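Local coordinates for putative exported protein (Aeromonas hydrophila subsp. hydrophila, PDB 4PJ2), which probably inhibits i-type lysozymes in the bacterial periplasm and binds a magnesium ion, at residues T18-R23 and S31-L36; G59-L64 and L77-E82. All blocks are in the same frame, centred on the assembly; numbering follows the deposited sequence.

Interaction 1. Residues T18-R23 and S31-L36; sequences TVSEGR and SYDVRL. With GOL (glycerol), chain E.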
ATOM      1  N   THR A  18      -6.276   5.890 -18.656  1.00 11.72           N
ATOM      2  CA  THR A  18      -6.469   6.471 -17.346  1.00 11.49           C
ATOM      3  C   THR A  18      -6.381   5.378 -16.292  1.00 11.18           C
ATOM      4  O   THR A  18      -6.683   4.217 -16.548  1.00 11.16           O
ATOM      5  CB  THR A  18      -7.792   7.214 -17.201  1.00 12.33           C
ATOM      6  OG1 THR A  18      -8.855   6.269 -17.259  1.00 11.90           O
ATOM      7  CG2 THR A  18      -7.967   8.266 -18.281  1.00 12.71           C
ATOM      8  N   VAL A  19      -5.951   5.783 -15.108  1.00 10.85           N
ATOM      9  CA  VAL A  19      -5.830   4.881 -13.970  1.00 10.92           C
ATOM     10  C   VAL A  19      -6.461   5.581 -12.788  1.00 10.72           C
ATOM     11  O   VAL A  19      -6.121   6.723 -12.492  1.00 12.31           O
ATOM     12  CB  VAL A  19      -4.362   4.529 -13.663  1.00 11.99           C
ATOM     13  CG1 VAL A  19      -4.291   3.581 -12.464  1.00 12.73           C
ATOM     14  CG2 VAL A  19      -3.714   3.910 -14.886  1.00 12.27           C
ATOM     15  N   SER A  20      -7.368   4.880 -12.109  1.00 11.00           N
ATOM     16  CA  SER A  20      -8.140   5.449 -11.004  1.00 11.88           C
ATOM     17  C   SER A  20      -8.257   4.468  -9.862  1.00 12.38           C
ATOM     18  O   SER A  20      -8.465   3.286 -10.089  1.00 12.63           O
ATOM     19  CB  SER A  20      -9.585   5.688 -11.447  1.00 13.79           C
ATOM     20  OG  SER A  20      -9.688   6.669 -12.429  1.00 16.17           O
ATOM     21  N   GLU A  21      -8.180   4.954  -8.625  1.00 12.59           N
ATOM     22  CA  GLU A  21      -8.587   4.136  -7.483  1.00 13.36           C
ATOM     23  C   GLU A  21     -10.104   4.080  -7.391  1.00 13.19           C
ATOM     24  O   GLU A  21     -10.805   4.994  -7.801  1.00 14.93           O
ATOM     25  CB  GLU A  21      -7.977   4.700  -6.198  1.00 15.15           C
ATOM     26  CG  GLU A  21      -6.485   4.364  -6.097  1.00 16.47           C
ATOM     27  CD  GLU A  21      -5.780   4.983  -4.909  1.00 20.37           C
ATOM     28  OE1 GLU A  21      -6.352   5.894  -4.289  1.00 24.38           O
ATOM     29  OE2 GLU A  21      -4.639   4.569  -4.596  1.00 21.18           O
ATOM     30  N   GLY A  22     -10.622   3.001  -6.840  1.00 13.14           N
ATOM     31  CA  GLY A  22     -12.065   2.874  -6.686  1.00 13.34           C
ATOM     32  C   GLY A  22     -12.678   3.927  -5.774  1.00 13.37           C
ATOM     33  O   GLY A  22     -12.129   4.271  -4.732  1.00 14.52           O
ATOM     34  N   ARG A  23     -13.834   4.442  -6.176  1.00 13.28           N
ATOM     35  CA  ARG A  23     -14.489   5.505  -5.433  0.51 13.74           C
ATOM     36  C   ARG A  23     -15.085   4.985  -4.132  1.00 13.97           C
ATOM     37  O   ARG A  23     -15.667   3.898  -4.085  1.00 14.02           O
ATOM     38  CB  ARG A  23     -15.566   6.180  -6.286  0.51 14.42           C
ATOM     39  CG  ARG A  23     -16.361   7.241  -5.548  0.51 16.42           C
ATOM     40  CD  ARG A  23     -17.109   8.132  -6.516  0.51 18.48           C
ATOM     41  NE  ARG A  23     -17.965   9.065  -5.795  0.51 20.13           N
ATOM     42  CZ  ARG A  23     -18.684  10.021  -6.366  0.51 21.43           C
ATOM     43  NH1 ARG A  23     -18.660  10.176  -7.680  0.51 21.54           N
ATOM     44  NH2 ARG A  23     -19.434  10.815  -5.617  0.51 22.42           N
ATOM     45  N   SER A  31      -9.379  -1.284  -4.818  1.00 10.64           N
ATOM     46  CA  SER A  31      -9.184  -1.612  -6.216  1.00 10.57           C
ATOM     47  C   SER A  31      -8.646  -0.404  -6.949  1.00 10.23           C
ATOM     48  O   SER A  31      -8.668   0.716  -6.465  1.00 11.00           O
ATOM     49  CB  SER A  31     -10.501  -2.051  -6.850  1.00 10.62           C
ATOM     50  OG  SER A  31     -11.400  -0.949  -6.938  1.00 11.11           O
ATOM     51  N   TYR A  32      -8.229  -0.654  -8.174  1.00 10.64           N
ATOM     52  CA  TYR A  32      -8.025   0.410  -9.131  1.00  9.82           C
ATOM     53  C   TYR A  32      -8.462  -0.105 -10.484  1.00 10.14           C
ATOM     54  O   TYR A  32      -8.602  -1.304 -10.696  1.00 10.96           O
ATOM     55  CB  TYR A  32      -6.577   0.877  -9.145  1.00 11.17           C
ATOM     56  CG  TYR A  32      -5.598  -0.101  -9.725  1.00 11.68           C
ATOM     57  CD1 TYR A  32      -5.267  -0.051 -11.066  1.00 12.39           C
ATOM     58  CD2 TYR A  32      -4.977  -1.052  -8.939  1.00 12.77           C
ATOM     59  CE1 TYR A  32      -4.340  -0.917 -11.591  1.00 12.55           C
ATOM     60  CE2 TYR A  32      -4.054  -1.922  -9.458  1.00 13.54           C
ATOM     61  CZ  TYR A  32      -3.734  -1.849 -10.782  1.00 13.48           C
ATOM     62  OH  TYR A  32      -2.812  -2.697 -11.339  1.00 14.93           O
ATOM     63  N   ASP A  33      -8.691   0.810 -11.411  1.00 10.21           N
ATOM     64  CA  ASP A  33      -9.000   0.415 -12.765  1.00 10.76           C
ATOM     65  C   ASP A  33      -8.097   1.127 -13.742  1.00 10.73           C
ATOM     66  O   ASP A  33      -7.565   2.198 -13.457  1.00 11.80           O
ATOM     67  CB  ASP A  33     -10.472   0.634 -13.113  1.00 11.99           C
ATOM     68  CG  ASP A  33     -10.906   2.076 -13.038  1.00 12.99           C
ATOM     69  OD1 ASP A  33     -11.449   2.479 -11.975  1.00 14.21           O
ATOM     70  OD2 ASP A  33     -10.751   2.784 -14.063  1.00 13.74           O
ATOM     71  N   VAL A  34      -7.914   0.458 -14.868  1.00 10.52           N
ATOM     72  CA  VAL A  34      -7.178   0.963 -16.003  1.00 10.45           C
ATOM     73  C   VAL A  34      -8.161   0.979 -17.161  1.00 10.43           C
ATOM     74  O   VAL A  34      -8.799  -0.014 -17.436  1.00 10.88           O
ATOM     75  CB  VAL A  34      -6.010   0.024 -16.344  1.00 11.47           C
ATOM     76  CG1 VAL A  34      -5.282   0.532 -17.566  1.00 12.30           C
ATOM     77  CG2 VAL A  34      -5.057  -0.116 -15.157  1.00 11.87           C
ATOM     78  N   ARG A  35      -8.268   2.117 -17.826  1.00  9.80           N
ATOM     79  CA  ARG A  35      -9.190   2.287 -18.958  1.00 10.40           C
ATOM     80  C   ARG A  35      -8.391   2.770 -20.152  1.00 10.00           C
ATOM     81  O   ARG A  35      -7.605   3.696 -20.026  1.00 11.84           O
ATOM     82  CB  ARG A  35     -10.305   3.279 -18.625  1.00 10.63           C
ATOM     83  CG  ARG A  35     -11.339   2.730 -17.635  1.00 10.10           C
ATOM     84  CD  ARG A  35     -12.287   3.808 -17.200  1.00 11.46           C
ATOM     85  NE  ARG A  35     -13.673   3.431 -16.946  1.00 12.68           N
ATOM     86  CZ  ARG A  35     -14.218   3.134 -15.775  1.00 12.52           C
ATOM     87  NH1 ARG A  35     -13.493   2.983 -14.679  1.00 14.04           N
ATOM     88  NH2 ARG A  35     -15.524   2.929 -15.729  1.00 13.60           N
ATOM     89  N   LEU A  36      -8.611   2.126 -21.290  1.00 10.46           N
ATOM     90  CA  LEU A  36      -7.913   2.419 -22.531  1.00 10.60           C
ATOM     91  C   LEU A  36      -8.875   3.038 -23.521  1.00 10.69           C
ATOM     92  O   LEU A  36      -9.990   2.524 -23.719  1.00 11.11           O
ATOM     93  CB  LEU A  36      -7.364   1.130 -23.106  1.00 12.14           C
ATOM     94  CG  LEU A  36      -6.542   1.212 -24.379  1.00 14.13           C
ATOM     95  CD1 LEU A  36      -5.271   2.012 -24.153  1.00 14.24           C
ATOM     96  CD2 LEU A  36      -6.225  -0.172 -24.887  1.00 16.23           C
TER
HETATM   97  C1  GOL E 201     -14.767   5.187 -11.212  1.00 18.23           C
HETATM   98  O1  GOL E 201     -14.875   3.813 -11.015  1.00 19.08           O
HETATM   99  C2  GOL E 201     -13.302   5.581 -11.222  1.00 18.39           C
HETATM  100  O2  GOL E 201     -12.627   4.895 -12.273  1.00 18.21           O
HETATM  101  C3  GOL E 201     -13.328   7.099 -11.423  1.00 20.57           C
HETATM  102  O3  GOL E 201     -12.033   7.644 -11.420  1.00 21.86           O
HETATM  103  O   HOH W   1      -9.766   5.230 -14.741  1.00 15.05           O

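Interaction 2. Residues G59-L64 and L77-E82; sequences GSIKEL and LIVVVE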
ATOM      1  N   GLY A  59      -2.772  -1.307  -0.995  1.00 15.84           N
ATOM      2  CA  GLY A  59      -2.191  -0.050  -0.603  1.00 16.87           C
ATOM      3  C   GLY A  59      -2.684   1.029  -1.516  1.00 17.92           C
ATOM      4  O   GLY A  59      -3.759   0.915  -2.102  1.00 19.40           O
ATOM      5  N   SER A  60      -1.896   2.078  -1.633  1.00 18.45           N
ATOM      6  CA  SER A  60      -2.202   3.237  -2.461  0.50 18.95           C
ATOM      7  C   SER A  60      -1.335   3.246  -3.718  1.00 18.24           C
ATOM      8  O   SER A  60      -0.162   2.854  -3.678  1.00 18.25           O
ATOM      9  CB  SER A  60      -1.902   4.513  -1.676  0.50 20.84           C
ATOM     10  OG  SER A  60      -2.411   4.442  -0.364  0.50 22.60           O
ATOM     11  N   ILE A  61      -1.880   3.721  -4.825  1.00 16.69           N
ATOM     12  CA  ILE A  61      -1.082   3.828  -6.029  1.00 15.64           C
ATOM     13  C   ILE A  61      -0.021   4.878  -5.794  1.00 17.77           C
ATOM     14  O   ILE A  61      -0.316   6.003  -5.372  1.00 19.83           O
ATOM     15  CB  ILE A  61      -1.937   4.213  -7.221  1.00 15.09           C
ATOM     16  CG1 ILE A  61      -2.945   3.096  -7.526  1.00 15.21           C
ATOM     17  CG2 ILE A  61      -1.056   4.493  -8.430  1.00 15.60           C
ATOM     18  CD1 ILE A  61      -3.843   3.360  -8.717  1.00 15.79           C
ATOM     19  N   LYS A  62       1.220   4.492  -6.059  1.00 17.94           N
ATOM     20  CA  LYS A  62       2.378   5.324  -5.802  1.00 20.73           C
ATOM     21  C   LYS A  62       2.843   6.012  -7.076  1.00 22.12           C
ATOM     22  O   LYS A  62       3.215   7.178  -7.045  1.00 24.94           O
ATOM     23  CB  LYS A  62       3.494   4.448  -5.243  1.00 23.18           C
ATOM     24  CG  LYS A  62       4.769   5.208  -4.897  1.00 26.24           C
ATOM     25  CD  LYS A  62       5.964   4.275  -4.688  1.00 29.68           C
ATOM     26  CE  LYS A  62       7.284   5.046  -4.604  1.00 32.14           C
ATOM     27  NZ  LYS A  62       8.443   4.155  -4.838  1.00 33.79           N
ATOM     28  N   GLU A  63       2.840   5.287  -8.190  1.00 20.93           N
ATOM     29  CA  GLU A  63       3.314   5.849  -9.453  1.00 22.25           C
ATOM     30  C   GLU A  63       2.904   4.966 -10.627  1.00 19.71           C
ATOM     31  O   GLU A  63       2.619   3.777 -10.461  1.00 18.76           O
ATOM     32  CB  GLU A  63       4.828   6.041  -9.430  1.00 27.19           C
ATOM     33  CG  GLU A  63       5.613   4.763  -9.519  1.00 30.81           C
ATOM     34  CD  GLU A  63       7.117   5.007  -9.570  1.00 35.10           C
ATOM     35  OE1 GLU A  63       7.844   4.281  -8.866  1.00 37.37           O
ATOM     36  OE2 GLU A  63       7.575   5.908 -10.314  1.00 36.49           O
ATOM     37  N   LEU A  64       2.891   5.576 -11.807  1.00 19.53           N
ATOM     38  CA  LEU A  64       2.664   4.876 -13.066  1.00 18.86           C
ATOM     39  C   LEU A  64       3.963   4.973 -13.850  1.00 19.39           C
ATOM     40  O   LEU A  64       4.594   6.035 -13.881  1.00 20.62           O
ATOM     41  CB  LEU A  64       1.564   5.551 -13.883  1.00 18.52           C
ATOM     42  CG  LEU A  64       0.242   5.743 -13.149  1.00 19.46           C
ATOM     43  CD1 LEU A  64      -0.754   6.373 -14.112  1.00 21.30           C
ATOM     44  CD2 LEU A  64      -0.314   4.437 -12.584  1.00 18.47           C
ATOM     45  N   LEU A  77       2.275  -0.586 -19.482  1.00 17.84           N
ATOM     46  CA  LEU A  77       1.941   0.228 -18.330  1.00 16.58           C
ATOM     47  C   LEU A  77       2.215  -0.548 -17.076  1.00 17.25           C
ATOM     48  O   LEU A  77       1.796  -1.696 -16.957  1.00 18.30           O
ATOM     49  CB  LEU A  77       0.457   0.594 -18.380  1.00 16.61           C
ATOM     50  CG  LEU A  77      -0.107   1.281 -17.132  1.00 15.73           C
ATOM     51  CD1 LEU A  77       0.457   2.665 -16.908  1.00 17.41           C
ATOM     52  CD2 LEU A  77      -1.626   1.321 -17.218  1.00 15.96           C
ATOM     53  N   ILE A  78       2.905   0.089 -16.143  1.00 16.50           N
ATOM     54  CA  ILE A  78       3.154  -0.511 -14.833  1.00 16.60           C
ATOM     55  C   ILE A  78       2.517   0.367 -13.782  1.00 15.36           C
ATOM     56  O   ILE A  78       2.784   1.556 -13.714  1.00 17.09           O
ATOM     57  CB  ILE A  78       4.660  -0.702 -14.541  1.00 17.95           C
ATOM     58  CG1 ILE A  78       5.291  -1.557 -15.640  1.00 19.56           C
ATOM     59  CG2 ILE A  78       4.830  -1.354 -13.156  1.00 18.38           C
ATOM     60  CD1 ILE A  78       6.007  -0.774 -16.734  1.00 21.53           C
ATOM     61  N   VAL A  79       1.631  -0.226 -12.983  1.00 14.17           N
ATOM     62  CA  VAL A  79       0.992   0.473 -11.878  1.00 13.57           C
ATOM     63  C   VAL A  79       1.626  -0.023 -10.587  1.00 14.02           C
ATOM     64  O   VAL A  79       1.558  -1.212 -10.286  1.00 14.69           O
ATOM     65  CB  VAL A  79      -0.536   0.246 -11.846  1.00 13.49           C
ATOM     66  CG1 VAL A  79      -1.166   1.006 -10.689  1.00 14.28           C
ATOM     67  CG2 VAL A  79      -1.172   0.680 -13.163  1.00 13.62           C
ATOM     68  N   VAL A  80       2.269   0.885  -9.854  1.00 13.58           N
ATOM     69  CA  VAL A  80       2.992   0.538  -8.632  1.00 14.34           C
ATOM     70  C   VAL A  80       2.171   0.957  -7.433  1.00 14.04           C
ATOM     71  O   VAL A  80       1.701   2.076  -7.368  1.00 15.03           O
ATOM     72  CB  VAL A  80       4.372   1.225  -8.562  1.00 15.33           C
ATOM     73  CG1 VAL A  80       5.105   0.764  -7.304  1.00 16.20           C
ATOM     74  CG2 VAL A  80       5.184   0.925  -9.809  1.00 16.51           C
ATOM     75  N   VAL A  81       2.033   0.046  -6.480  1.00 14.00           N
ATOM     76  CA  VAL A  81       1.202   0.250  -5.300  1.00 14.52           C
ATOM     77  C   VAL A  81       2.041   0.040  -4.046  1.00 15.85           C
ATOM     78  O   VAL A  81       2.803  -0.917  -3.974  1.00 16.51           O
ATOM     79  CB  VAL A  81       0.014  -0.737  -5.299  1.00 14.53           C
ATOM     80  CG1 VAL A  81      -0.833  -0.627  -4.032  1.00 15.95           C
ATOM     81  CG2 VAL A  81      -0.866  -0.475  -6.516  1.00 14.38           C
ATOM     82  N   GLU A  82       1.873   0.928  -3.072  1.00 16.67           N
ATOM     83  CA  GLU A  82       2.631   0.915  -1.815  0.53 17.54           C
ATOM     84  C   GLU A  82       1.708   0.507  -0.664  1.00 16.98           C
ATOM     85  O   GLU A  82       0.694   1.156  -0.433  1.00 17.40           O
ATOM     86  CB  GLU A  82       3.200   2.324  -1.563  0.53 19.10           C
ATOM     87  CG  GLU A  82       3.765   2.601  -0.163  0.53 20.48           C
ATOM     88  CD  GLU A  82       4.259   4.035   0.001  0.53 22.42           C
ATOM     89  OE1 GLU A  82       3.433   4.932   0.284  0.53 24.33           O
ATOM     90  OE2 GLU A  82       5.476   4.266  -0.152  0.53 22.89           O
TER
HETATM   91  O   HOH W   2      -0.403   3.220   1.296  1.00 26.37           O

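Interaction 1. Residues T18-R23 and S31-L36
Asp33 OD2 is gripped by two donors. One donor is a water that is also hydrogen-bonded to Ser20 OG and Thr18 OG1, and so links Asp33 OD2 to the facing strand. The other is Arg35 on the same strand, whose NH1 makes a salt bridge of 2.8 Å to Asp33 OD2. Arg35 NH1 arrives from above the carboxylate plane. Asp33 CG sits between its own backbone N and carbonyl carbon (chi1 62°), which carries the carboxylate toward Ser20. A glycerol, probably from the crystallisation liquor, clasps this face: its O2 donates to Asp33 OD1 at 2.7 Å, and its O3 is hydrogen-bonded to Ser20 OG. Beneath these groups the backbones form an antiparallel ladder. Thr18 and Ser20 each exchange two hydrogen bonds with Arg35 and Asp33 respectively. The bond from Gly22 N to Ser31 O (3.0 Å) continues the ladder. The opposite face is largely apolar. Val19 and Tyr32 lie side by side there, with Val19 CG1 4.0 Å from Tyr32 CD1. Tyr32 OH is hydrogen-bonded to Asp93 OD2, and Glu21 OE2 accepts a hydrogen bond from Ile61 N. The pair forms a beta hairpin at the centre of a four-stranded antiparallel sheet. Strand 6-10 flanks 16-21, strand 49-57 flanks 30-37, and Val19 and Tyr32 pack on strand 60-67 of the other sheet.

Interaction 2. Residues G59-L64 and L77-E82
Leu64 turns its CG beside the backbone N (chi1 -54°) and runs on extended (chi2 -178°), which brings CD2 alongside both methyls of Val79. Leu64 CD2 lies 3.9 Å from Val79 CG2 and 4.0 Å from Val79 CG1. Ile61 slants across the same valine, its CD1 4.1 Å from Val79 CG1. Next along this apolar face, Val81 CG1 presses against the backbone of Gly59, 3.5 Å from its C atom. On the other face Glu63 carries CG between its N and carbonyl carbon (chi1 73°). This lays the start of the glutamate chain beside Val80, with Glu63 CG 3.9 Å from Val80 CB. The two strands run antiparallel and are interrupted by a classic beta bulge. Lys62 and Glu63 both stand opposite Val80: Lys62 N gives a bond to Val80 O (2.8 Å), and Val80 N returns one to Glu63 O (3.0 Å). The pairing thus slips by one residue between Ile61 and Glu63. Before the bulge, at the Gly59 end, Ser60 and Glu82 exchange a pair of backbone bonds. The hairpin lies at one edge of the second four-stranded sheet within the chain. The magnesium site is built by Asp68, Asn70, Asp72 and Gln74 of the connection between its strands and by Glu76 at the start of strand 76-82. Strand 90-98 continues the sheet beside 77-82. Ile61, Leu64, Leu77 and Val79 pack against strands 16-21 and 30-37, while Ser60, Lys62 and Glu82 meet the chain of another protein, where Glu82 OE1 is hydrogen-bonded to a polar side chain.

The two interactions are hairpins from different four-stranded antiparallel sheets, and their apolar faces meet, with centres about 11 Å apart. Tyr32 CB of interaction 1 packs 3.7 Å from Ile61 CD1 of interaction 2, and Tyr32 OH lies 3.8 Å from Val79 CB. Most of the apolar packing of both lies in this shared layer. Their outer faces differ. In interaction 1 it is largely polar, with an ordered water among a carboxylate, an arginine and hydroxyls. In interaction 2 it mixes a buried valine with charged chains and lies partly against another protein, consistent with an inhibitor's binding surface. The first hairpin pairs in regular register in mid-sheet; the second is bulged and lies at a sheet edge, nearer the magnesium site.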